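Local atomic coordinates of putative acyl-CoA dehydrogenase (Burkholderia xenovorans, PDB entry 5JSC), a protein that is a flavoprotein of the acyl-CoA dehydrogenase family that binds flavin-adenine dinucleotide and assembles from four copies of its chain. Residues Gly291-Leu294 and Gly295-Gln298; Ala273-Ala276 and Met277-Val281; Ala308-Ile311 and Asp312-Leu316. All coordinates share one frame; numbering follows the deposited sequence. Where two conformers were deposited one is given.

All three contacts are local, yet they show how one mainly helical domain varies its short-range chemistry with position. Interaction 1 is the partly buried turn joining strand 292-293 to helix 298-325; there a carboxylate ties the turn and an aromatic ring meets FAD. Interaction 2, on helix 250-286, is also partly buried: its regular backbone carries a water-bridged histidine-glutamate pair at one side. Interaction 3 is the most buried and lies on helix 298-325, where a threonine hydroxyl lies by a sulfate and a serine hydroxyl returns to a backbone carbonyl. Interactions 2 and 3 pack directly, Met-277 CB lying 3.5 Å from Ile-311 CD1, whereas interaction 1 touches neither.

Interaction 1 of 3, residues Gly291-Leu294 and Gly295-Gln298; sequences GQTL and GDFQ. With FAD (flavin-adenine dinucleotide), chain T.
Asp-296 folds its carboxylate back onto Thr-293 and makes one oxygen do double duty. OD2 accepts the backbone N of Thr-293 at 2.9 Å, on the lone pair that points away from OD1. The hydroxyl OG1 of Thr-293 donates to the same OD2 at 2.8 Å, but it arrives from above the carboxylate plane. Thr-293 can offer both groups because OG1 sits between its own backbone N and carbonyl carbon (chi1 65°). The backbone answers in the reverse direction, Asp-296 N donating to Thr-293 O at 2.9 Å. Gln-292 passes across Asp-296 at a slant, its CD 3.5 Å from CB of Asp-296.

A second backbone bond, from Phe-297 N to Leu-294 O at 3.2 Å, follows the first by one residue. Together they form two overlapping type I turns, a short 3-10 link that carries the chain from the hairpin of strands 288-289 and 292-293 to helix 298-325, with Phe-297 at the N-cap position of that helix.

The ring of Phe-297 is held between two nitrogens. Over one face NE2 of Gln-292 stands 3.2 Å above the plane, over the ring centre, with the amide turned steeply at 67° to the ring. Over the opposite face lies N1A of the FAD adenine, 3.5 Å from the plane and likewise central. Gln-292 stretches out beyond CG, and this extended chain carries its amide across the ring. Leu-294 reaches the ribose instead, CD1 lying 3.3 Å from O4B of FAD. Met-289 packs against both Leu-294 and Phe-297, and Phe-297 also meets Gln-298 of the second subunit.

Interaction 2 of 3, residues Ala273-Ala276 and Met277-Val281; sequences ARHA and MAEGV. With EDO (1,2-ethanediol), chain O.
Ala-273 O accepts the backbone N of Met-277 at 2.8 Å, and the next three carbonyls repeat the pattern: Ala-278 N binds Arg-274 O, Glu-279 N binds His-275 O, and Gly-280 N binds Ala-276 O. This is an unbroken alpha-helical run of about two turns within helix 250-286.

One helical turn apart, His-275 and Glu-279 lie side by side and point the same way. With CG anti to the backbone N (chi1 -168°), the imidazole leans toward the glutamate, whose bent chain brings OE2 to the ring edge; the ring and carboxylate planes are 62° apart. NE2 of His-275 makes only a weak bond to OE2 of Glu-279, at 3.3 Å. A water bridges the same two atoms, lying in the ring plane 2.8 Å from His-275 NE2 and donating to Glu-279 OE2 at 2.9 Å. Elsewhere on the helix, Arg-274 extends to a salt bridge with Glu-96, and its NH2 gives a hydrogen bond of 2.8 Å to O1 of 1,2-ethanediol at the guanidinium edge. Met-277 packs on Met-307. The direct histidine-glutamate bond being poor, the pair is probably linked as much through the shared water as directly.

Interaction 3 of 3, residues Ala308-Ile311 and Asp312-Leu316; sequences ALTI and DSSAL. With SO4 (sulfate ion), chain P.
Ile-311 O accepts the backbone N of Ala-315 at 2.8 Å in the middle of helix 298-325, and the methyl CB of Ala-315 settles 3.3 Å from that same oxygen of Ile-311. The branch CG2 of Ile-311 lies anti to the backbone N and comes near Asp-312, 4.1 Å from OD1, while Arg-274 of helix 250-286 packs against the side chain.

Asp-312 donates its backbone N to Ala-308 O at 2.9 Å. A water then joins the same carbonyl to the carboxylate, donating to Ala-308 O and, at 2.6 Å, to OD1 of Asp-312. That leaves the second oxygen for the assembly: OD2 forms a salt bridge with Arg-320 of the third subunit, so the two carboxylate oxygens serve different structures, one this helix and one the interface.

Thr-310 offers its carbonyl oxygen to two groups of Ser-314. The backbone N and the hydroxyl OG both donate to it at 2.9 Å, reaching it from opposite faces of its plane. OG gets there by lying beside its own backbone N (chi1 -65°), and it is also bonded to His-341 ND1. On the sulfate side, OG1 of Thr-310 is hydrogen-bonded to Gln-306 OE1 and lies 2.7 Å from O3 of the ion. Ser-313, in the conformer given and at a doubtfully short distance, also turns its hydroxyl to the sulfate, which His-341 of the third subunit helps to bind.

A serine hydroxyl returning to the carbonyl four residues earlier is a familiar way of satisfying a buried polar group inside a helix, here in the mainly helical C-terminal domain of an acyl-CoA dehydrogenase fold.

Interaction 1 of 3, residues Gly291-Leu294 and Gly295-Gln298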
ATOM      1  N   GLY C 291       0.113  29.143  11.117  1.00 14.33           N
ATOM      2  CA  GLY C 291      -0.933  30.145  11.060  1.00 15.25           C
ATOM      3  C   GLY C 291      -2.335  29.596  11.006  1.00 14.95           C
ATOM      4  O   GLY C 291      -3.286  30.365  10.832  1.00 16.51           O
ATOM      5  N   GLN C 292      -2.492  28.284  11.138  1.00 13.06           N
ATOM      6  CA  GLN C 292      -3.802  27.653  11.109  1.00 12.71           C
ATOM      7  C   GLN C 292      -3.779  26.465  12.063  1.00 11.55           C
ATOM      8  O   GLN C 292      -3.105  26.525  13.097  1.00 13.39           O
ATOM      9  CB  GLN C 292      -4.164  27.261   9.679  1.00 13.01           C
ATOM     10  CG  GLN C 292      -3.167  26.345   8.979  1.00 15.27           C
ATOM     11  CD  GLN C 292      -3.544  26.091   7.526  1.00 17.90           C
ATOM     12  OE1 GLN C 292      -4.253  26.889   6.903  1.00 20.73           O
ATOM     13  NE2 GLN C 292      -3.089  24.971   6.986  1.00 19.29           N
ATOM     14  N   THR C 293      -4.511  25.397  11.765  1.00 11.94           N
ATOM     15  CA  THR C 293      -4.438  24.190  12.577  1.00 12.29           C
ATOM     16  C   THR C 293      -3.994  23.029  11.704  1.00 12.10           C
ATOM     17  O   THR C 293      -4.097  23.078  10.474  1.00 12.36           O
ATOM     18  CB  THR C 293      -5.776  23.827  13.241  1.00 13.92           C
ATOM     19  OG1 THR C 293      -6.730  23.486  12.226  1.00 16.03           O
ATOM     20  CG2 THR C 293      -6.301  24.974  14.091  1.00 15.54           C
ATOM     21  N   LEU C 294      -3.489  21.985  12.368  1.00 11.33           N
ATOM     22  CA  LEU C 294      -3.074  20.775  11.670  1.00 10.17           C
ATOM     23  C   LEU C 294      -4.193  20.240  10.775  1.00 10.25           C
ATOM     24  O   LEU C 294      -3.946  19.793   9.646  1.00 10.24           O
ATOM     25  CB  LEU C 294      -2.634  19.736  12.707  1.00 11.22           C
ATOM     26  CG  LEU C 294      -2.227  18.331  12.250  1.00 10.35           C
ATOM     27  CD1 LEU C 294      -1.093  18.403  11.226  1.00 12.06           C
ATOM     28  CD2 LEU C 294      -1.815  17.500  13.457  1.00 13.05           C
ATOM     29  N   GLY C 295      -5.438  20.303  11.254  1.00 10.44           N
ATOM     30  CA  GLY C 295      -6.568  19.804  10.486  1.00 10.33           C
ATOM     31  C   GLY C 295      -6.908  20.608   9.247  1.00 10.93           C
ATOM     32  O   GLY C 295      -7.673  20.126   8.407  1.00 11.73           O
ATOM     33  N   ASP C 296      -6.368  21.824   9.110  1.00 10.20           N
ATOM     34  CA  ASP C 296      -6.635  22.608   7.911  1.00 10.71           C
ATOM     35  C   ASP C 296      -5.830  22.140   6.705  1.00 11.50           C
ATOM     36  O   ASP C 296      -6.122  22.564   5.577  1.00 13.89           O
ATOM     37  CB  ASP C 296      -6.350  24.089   8.179  1.00 12.33           C
ATOM     38  CG  ASP C 296      -7.363  24.709   9.119  1.00 15.31           C
ATOM     39  OD1 ASP C 296      -8.581  24.591   8.845  1.00 17.94           O
ATOM     40  OD2 ASP C 296      -6.948  25.290  10.141  1.00 15.92           O
ATOM     41  N   PHE C 297      -4.826  21.294   6.911  1.00 10.02           N
ATOM     42  CA  PHE C 297      -3.993  20.830   5.810  1.00 10.55           C
ATOM     43  C   PHE C 297      -4.630  19.639   5.110  1.00 10.43           C
ATOM     44  O   PHE C 297      -5.165  18.739   5.766  1.00 10.54           O
ATOM     45  CB  PHE C 297      -2.616  20.429   6.320  1.00 11.71           C
ATOM     46  CG  PHE C 297      -1.730  21.582   6.657  1.00 13.78           C
ATOM     47  CD1 PHE C 297      -1.232  22.402   5.658  1.00 15.11           C
ATOM     48  CD2 PHE C 297      -1.353  21.822   7.968  1.00 15.99           C
ATOM     49  CE1 PHE C 297      -0.391  23.448   5.961  1.00 17.07           C
ATOM     50  CE2 PHE C 297      -0.500  22.874   8.281  1.00 17.57           C
ATOM     51  CZ  PHE C 297      -0.020  23.690   7.271  1.00 17.64           C
ATOM     52  N   GLN C 298      -4.520  19.607   3.774  1.00 10.46           N
ATOM     53  CA  GLN C 298      -5.098  18.491   3.017  1.00  9.91           C
ATOM     54  C   GLN C 298      -4.547  17.148   3.462  1.00 10.69           C
ATOM     55  O   GLN C 298      -5.283  16.157   3.489  1.00 10.92           O
ATOM     56  CB  GLN C 298      -4.848  18.637   1.516  1.00 11.10           C
ATOM     57  CG  GLN C 298      -5.625  19.722   0.832  1.00 11.61           C
ATOM     58  CD  GLN C 298      -5.629  19.525  -0.668  1.00 11.35           C
ATOM     59  OE1 GLN C 298      -4.670  18.991  -1.242  1.00 12.84           O
ATOM     60  NE2 GLN C 298      -6.714  19.919  -1.311  1.00 12.64           N
TER
HETATM   61  PA  FAD T 501       3.864  18.942  15.234  1.00 11.80           P
HETATM   62  O1A FAD T 501       4.693  20.068  14.721  1.00 13.15           O
HETATM   63  O2A FAD T 501       2.651  19.331  16.049  1.00 13.49           O
HETATM   64  O5B FAD T 501       3.441  18.042  14.005  1.00 10.50           O
HETATM   65  C5B FAD T 501       2.501  16.967  14.208  1.00  9.13           C
HETATM   66  C4B FAD T 501       2.422  16.225  12.899  1.00 10.49           C
HETATM   67  O4B FAD T 501       1.870  17.103  11.899  1.00 11.78           O
HETATM   68  C3B FAD T 501       3.762  15.820  12.300  1.00 11.41           C
HETATM   69  O3B FAD T 501       4.310  14.650  12.904  1.00 12.05           O
HETATM   70  C2B FAD T 501       3.397  15.621  10.828  1.00 11.91           C
HETATM   71  O2B FAD T 501       2.870  14.312  10.614  1.00 12.67           O
HETATM   72  C1B FAD T 501       2.306  16.683  10.619  1.00 11.37           C
HETATM   73  N9A FAD T 501       2.723  17.866   9.869  1.00 10.87           N
HETATM   74  C8A FAD T 501       3.709  18.753  10.210  1.00 12.70           C
HETATM   75  N7A FAD T 501       3.799  19.787   9.409  1.00 13.37           N
HETATM   76  C5A FAD T 501       2.805  19.561   8.469  1.00 11.45           C
HETATM   77  C6A FAD T 501       2.368  20.303   7.357  1.00 12.87           C
HETATM   78  N6A FAD T 501       2.912  21.468   6.978  1.00 14.74           N
HETATM   79  N1A FAD T 501       1.339  19.806   6.635  1.00 12.93           N
HETATM   80  C2A FAD T 501       0.797  18.641   7.006  1.00 12.85           C
HETATM   81  N3A FAD T 501       1.126  17.854   8.034  1.00 11.56           N
HETATM   82  C4A FAD T 501       2.139  18.376   8.736  1.00 10.63           C
HETATM   83  N1  FAD T 501      13.809  18.412  18.901  1.00 11.58           N
HETATM   84  C2  FAD T 501      14.919  19.165  19.148  1.00 11.99           C
HETATM   85  O2  FAD T 501      14.933  20.391  18.980  1.00 14.22           O
HETATM   86  N3  FAD T 501      16.068  18.555  19.583  1.00 13.49           N
HETATM   87  C4  FAD T 501      16.238  17.201  19.797  1.00 14.40           C
HETATM   88  O4  FAD T 501      17.285  16.778  20.268  1.00 15.07           O
HETATM   89  C4X FAD T 501      15.076  16.406  19.507  1.00 13.01           C
HETATM   90  N5  FAD T 501      15.133  15.122  19.744  1.00 13.87           N
HETATM   91  C5X FAD T 501      13.962  14.389  19.641  1.00 12.92           C
HETATM   92  C6  FAD T 501      13.969  13.053  20.048  1.00 12.51           C
HETATM   93  C7  FAD T 501      12.799  12.303  20.077  1.00 13.36           C
HETATM   94  C7M FAD T 501      12.837  10.875  20.560  1.00 14.93           C
HETATM   95  C8  FAD T 501      11.594  12.893  19.671  1.00 13.87           C
HETATM   96  C8M FAD T 501      10.302  12.115  19.698  1.00 15.83           C
HETATM   97  C9  FAD T 501      11.587  14.217  19.250  1.00 12.30           C
HETATM   98  C9A FAD T 501      12.755  14.972  19.235  1.00 11.47           C
HETATM   99  N10 FAD T 501      12.756  16.347  18.918  1.00 12.13           N
HETATM  100  C10 FAD T 501      13.895  17.100  19.073  1.00 12.03           C
HETATM  101  C1' FAD T 501      11.496  16.998  18.531  1.00 11.93           C
HETATM  102  C2' FAD T 501      11.054  16.687  17.105  1.00 12.11           C
HETATM  103  O2' FAD T 501      11.903  17.340  16.160  1.00 15.82           O
HETATM  104  C3' FAD T 501       9.608  17.147  16.906  1.00 12.40           C
HETATM  105  O3' FAD T 501       8.793  16.275  17.683  1.00 11.74           O
HETATM  106  C4' FAD T 501       9.119  17.123  15.457  1.00 12.72           C
HETATM  107  O4' FAD T 501       9.768  18.162  14.721  1.00 14.65           O
HETATM  108  C5' FAD T 501       7.615  17.267  15.350  1.00 13.01           C
HETATM  109  O5' FAD T 501       7.227  18.470  16.050  1.00 12.73           O
HETATM  110  P   FAD T 501       5.980  18.310  17.062  1.00 11.70           P
HETATM  111  O1P FAD T 501       6.189  17.205  18.030  1.00 11.86           O
HETATM  112  O2P FAD T 501       5.755  19.645  17.714  1.00 13.27           O
HETATM  113  O3P FAD T 501       4.754  17.955  16.110  1.00 10.87           O

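Interaction 2 of 3, residues Ala273-Ala276 and Met277-Val281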
ATOM      1  N   ALA C 273      -8.984   1.186  17.485  1.00  9.46           N
ATOM      2  CA  ALA C 273      -8.946   2.138  16.374  1.00  8.68           C
ATOM      3  C   ALA C 273      -9.842   3.345  16.640  1.00  9.77           C
ATOM      4  O   ALA C 273      -9.464   4.488  16.342  1.00 10.16           O
ATOM      5  CB  ALA C 273      -9.339   1.450  15.066  1.00 10.70           C
ATOM      6  N   ARG C 274     -11.042   3.119  17.188  1.00  9.34           N
ATOM      7  CA  ARG C 274     -11.916   4.254  17.469  1.00  9.70           C
ATOM      8  C   ARG C 274     -11.298   5.187  18.499  1.00  9.84           C
ATOM      9  O   ARG C 274     -11.454   6.413  18.411  1.00 10.03           O
ATOM     10  CB  ARG C 274     -13.285   3.773  17.950  1.00  9.59           C
ATOM     11  CG  ARG C 274     -14.125   3.112  16.870  1.00 11.26           C
ATOM     12  CD  ARG C 274     -15.583   3.080  17.306  1.00 10.85           C
ATOM     13  NE  ARG C 274     -16.455   2.285  16.434  1.00 12.03           N
ATOM     14  CZ  ARG C 274     -16.995   2.718  15.297  1.00 12.15           C
ATOM     15  NH1 ARG C 274     -16.717   3.932  14.847  1.00 13.63           N
ATOM     16  NH2 ARG C 274     -17.809   1.927  14.597  1.00 13.17           N
ATOM     17  N   HIS C 275     -10.600   4.631  19.493  1.00  8.98           N
ATOM     18  CA  HIS C 275      -9.904   5.488  20.449  1.00  9.44           C
ATOM     19  C   HIS C 275      -8.851   6.332  19.738  1.00  9.33           C
ATOM     20  O   HIS C 275      -8.763   7.548  19.951  1.00 10.43           O
ATOM     21  CB  HIS C 275      -9.282   4.627  21.553  1.00 10.26           C
ATOM     22  CG  HIS C 275      -8.785   5.406  22.730  1.00 10.16           C
ATOM     23  ND1 HIS C 275      -8.238   4.800  23.841  1.00 12.55           N
ATOM     24  CD2 HIS C 275      -8.742   6.738  22.970  1.00 11.82           C
ATOM     25  CE1 HIS C 275      -7.889   5.725  24.719  1.00 14.86           C
ATOM     26  NE2 HIS C 275      -8.192   6.909  24.220  1.00 13.60           N
ATOM     27  N   ALA C 276      -8.062   5.709  18.855  1.00  9.55           N
ATOM     28  CA  ALA C 276      -7.050   6.461  18.111  1.00  9.75           C
ATOM     29  C   ALA C 276      -7.690   7.530  17.233  1.00  9.81           C
ATOM     30  O   ALA C 276      -7.150   8.637  17.095  1.00 10.35           O
ATOM     31  CB  ALA C 276      -6.210   5.502  17.259  1.00 11.05           C
ATOM     32  N   MET C 277      -8.815   7.199  16.596  1.00  9.56           N
ATOM     33  CA  MET C 277      -9.526   8.169  15.765  1.00 10.62           C
ATOM     34  C   MET C 277      -9.935   9.391  16.576  1.00 11.45           C
ATOM     35  O   MET C 277      -9.762  10.533  16.133  1.00 11.82           O
ATOM     36  CB  MET C 277     -10.762   7.507  15.151  1.00 11.98           C
ATOM     37  CG  MET C 277     -11.598   8.404  14.245  1.00 14.22           C
ATOM     38  SD  MET C 277     -10.923   8.413  12.570  1.00 20.06           S
ATOM     39  CE  MET C 277     -10.433  10.088  12.330  1.00 24.09           C
ATOM     40  N   ALA C 278     -10.517   9.169  17.758  1.00 10.88           N
ATOM     41  CA  ALA C 278     -10.913  10.303  18.590  1.00 10.59           C
ATOM     42  C   ALA C 278      -9.708  11.159  18.955  1.00 11.61           C
ATOM     43  O   ALA C 278      -9.770  12.394  18.893  1.00 13.44           O
ATOM     44  CB  ALA C 278     -11.636   9.801  19.844  1.00 12.04           C
ATOM     45  N   GLU C 279      -8.594  10.524  19.331  1.00 11.29           N
ATOM     46  CA  GLU C 279      -7.388  11.285  19.649  1.00 11.06           C
ATOM     47  C   GLU C 279      -6.895  12.065  18.437  1.00 11.51           C
ATOM     48  O   GLU C 279      -6.483  13.229  18.559  1.00 11.88           O
ATOM     49  CB  GLU C 279      -6.292  10.335  20.142  1.00 12.60           C
ATOM     50  CG  GLU C 279      -6.642   9.567  21.395  1.00 15.21           C
ATOM     51  CD  GLU C 279      -6.586  10.402  22.644  1.00 20.64           C
ATOM     52  OE1 GLU C 279      -5.795  11.359  22.690  1.00 23.84           O
ATOM     53  OE2 GLU C 279      -7.319  10.076  23.595  1.00 24.73           O
ATOM     54  N   GLY C 280      -6.920  11.429  17.261  1.00 11.08           N
ATOM     55  CA  GLY C 280      -6.380  12.055  16.064  1.00 11.19           C
ATOM     56  C   GLY C 280      -7.194  13.250  15.602  1.00  9.34           C
ATOM     57  O   GLY C 280      -6.637  14.299  15.269  1.00 10.74           O
ATOM     58  N   VAL C 281      -8.526  13.115  15.570  1.00 10.41           N
ATOM     59  CA  VAL C 281      -9.328  14.246  15.121  0.58 10.03           C
ATOM     60  C   VAL C 281      -9.243  15.393  16.127  1.00 11.26           C
ATOM     61  O   VAL C 281      -9.172  16.563  15.729  1.00 12.80           O
ATOM     62  CB  VAL C 281     -10.781  13.808  14.822  0.58  9.57           C
ATOM     63  CG1 VAL C 281     -11.589  13.522  16.094  0.58  8.76           C
ATOM     64  CG2 VAL C 281     -11.485  14.845  13.938  0.58  9.88           C
TER
HETATM   65  C1  EDO O 503     -20.331  -0.409  15.801  1.00 23.56           C
HETATM   66  O1  EDO O 503     -18.906  -0.406  15.768  1.00 23.32           O
HETATM   67  C2  EDO O 503     -20.815  -0.056  17.200  1.00 26.99           C
HETATM   68  O2  EDO O 503     -20.033   1.018  17.727  1.00 29.83           O
HETATM   69  O   HOH W   1      -7.824   8.877  26.182  1.00 34.36           O

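Interaction 3 of 3, residues Ala308-Ile311 and Asp312-Leu316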
ATOM      1  N   ALA C 308     -11.016   7.004   9.124  1.00  8.43           N
ATOM      2  CA  ALA C 308     -12.454   6.791   9.258  1.00  8.66           C
ATOM      3  C   ALA C 308     -12.961   5.723   8.297  1.00  9.13           C
ATOM      4  O   ALA C 308     -13.844   4.927   8.650  1.00 10.16           O
ATOM      5  CB  ALA C 308     -13.189   8.110   9.027  1.00  9.91           C
ATOM      6  N   LEU C 309     -12.431   5.700   7.073  1.00  8.92           N
ATOM      7  CA  LEU C 309     -12.818   4.673   6.107  1.00  8.34           C
ATOM      8  C   LEU C 309     -12.450   3.285   6.615  1.00  9.64           C
ATOM      9  O   LEU C 309     -13.263   2.351   6.571  1.00  9.82           O
ATOM     10  CB  LEU C 309     -12.141   4.957   4.765  1.00  9.07           C
ATOM     11  CG  LEU C 309     -12.429   3.941   3.651  1.00 10.81           C
ATOM     12  CD1 LEU C 309     -13.931   3.884   3.370  1.00 12.48           C
ATOM     13  CD2 LEU C 309     -11.641   4.290   2.385  1.00 11.72           C
ATOM     14  N   THR C 310     -11.220   3.137   7.108  1.00  9.22           N
ATOM     15  CA  THR C 310     -10.788   1.853   7.651  1.00  8.68           C
ATOM     16  C   THR C 310     -11.663   1.434   8.824  1.00  8.70           C
ATOM     17  O   THR C 310     -12.039   0.260   8.937  1.00 10.15           O
ATOM     18  CB  THR C 310      -9.316   1.938   8.053  1.00  9.80           C
ATOM     19  OG1 THR C 310      -8.540   2.069   6.860  1.00 11.18           O
ATOM     20  CG2 THR C 310      -8.882   0.693   8.802  1.00 11.68           C
ATOM     21  N   ILE C 311     -12.027   2.386   9.688  1.00  8.88           N
ATOM     22  CA  ILE C 311     -12.892   2.070  10.822  1.00  8.94           C
ATOM     23  C   ILE C 311     -14.263   1.600  10.350  1.00  9.77           C
ATOM     24  O   ILE C 311     -14.804   0.610  10.867  1.00 10.05           O
ATOM     25  CB  ILE C 311     -12.989   3.280  11.768  1.00  8.67           C
ATOM     26  CG1 ILE C 311     -11.716   3.351  12.615  1.00 10.17           C
ATOM     27  CG2 ILE C 311     -14.253   3.196  12.665  1.00 10.74           C
ATOM     28  CD1 ILE C 311     -11.536   4.665  13.337  1.00 11.13           C
ATOM     29  N   ASP C 312     -14.852   2.287   9.368  1.00  9.45           N
ATOM     30  CA  ASP C 312     -16.189   1.878   8.932  1.00  9.92           C
ATOM     31  C   ASP C 312     -16.154   0.538   8.212  1.00 10.59           C
ATOM     32  O   ASP C 312     -17.035  -0.302   8.418  1.00 11.27           O
ATOM     33  CB  ASP C 312     -16.827   2.954   8.050  1.00 10.67           C
ATOM     34  CG  ASP C 312     -17.528   4.023   8.864  1.00 13.62           C
ATOM     35  OD1 ASP C 312     -17.286   4.091  10.096  1.00 14.74           O
ATOM     36  OD2 ASP C 312     -18.315   4.798   8.276  1.00 16.18           O
ATOM     37  N   SER C 313     -15.144   0.299   7.371  1.00 10.36           N
ATOM     38  CA  SER C 313     -15.078  -1.005   6.721  0.68 10.56           C
ATOM     39  C   SER C 313     -14.827  -2.103   7.749  1.00 10.07           C
ATOM     40  O   SER C 313     -15.428  -3.181   7.658  1.00 10.96           O
ATOM     41  CB  SER C 313     -14.019  -1.014   5.613  0.68 12.18           C
ATOM     42  OG  SER C 313     -12.747  -0.641   6.088  0.68 11.87           O
ATOM     43  N   SER C 314     -13.981  -1.837   8.752  1.00  9.38           N
ATOM     44  CA  SER C 314     -13.768  -2.812   9.820  1.00 10.27           C
ATOM     45  C   SER C 314     -15.061  -3.078  10.576  1.00  9.48           C
ATOM     46  O   SER C 314     -15.431  -4.234  10.811  1.00 10.74           O
ATOM     47  CB  SER C 314     -12.689  -2.328  10.786  1.00 11.09           C
ATOM     48  OG  SER C 314     -11.430  -2.250  10.142  1.00 11.74           O
ATOM     49  N   ALA C 315     -15.764  -2.013  10.965  1.00  9.44           N
ATOM     50  CA  ALA C 315     -16.983  -2.189  11.744  1.00  8.94           C
ATOM     51  C   ALA C 315     -18.035  -2.967  10.963  1.00  9.39           C
ATOM     52  O   ALA C 315     -18.707  -3.844  11.522  1.00  9.41           O
ATOM     53  CB  ALA C 315     -17.527  -0.826  12.173  1.00 10.74           C
ATOM     54  N   LEU C 316     -18.202  -2.654   9.675  1.00  9.36           N
ATOM     55  CA  LEU C 316     -19.155  -3.390   8.850  1.00  8.98           C
ATOM     56  C   LEU C 316     -18.784  -4.866   8.766  1.00  9.21           C
ATOM     57  O   LEU C 316     -19.659  -5.737   8.876  1.00  9.43           O
ATOM     58  CB  LEU C 316     -19.239  -2.761   7.459  1.00  9.67           C
ATOM     59  CG  LEU C 316     -20.017  -1.428   7.442  1.00  9.82           C
ATOM     60  CD1 LEU C 316     -19.675  -0.582   6.202  1.00 11.29           C
ATOM     61  CD2 LEU C 316     -21.532  -1.691   7.520  1.00 11.74           C
TER
HETATM   62  S   SO4 P 504      -9.934   0.198   3.990  0.81 33.84           S
HETATM   63  O1  SO4 P 504     -11.289   0.510   4.452  0.81 34.99           O
HETATM   64  O2  SO4 P 504      -9.956  -1.059   3.244  0.81 36.00           O
HETATM   65  O3  SO4 P 504      -9.039   0.059   5.148  0.81 29.98           O
HETATM   66  O4  SO4 P 504      -9.495   1.273   3.097  0.81 30.99           O
HETATM   67  O   HOH W   2     -15.610   5.986  10.715  1.00 22.32           O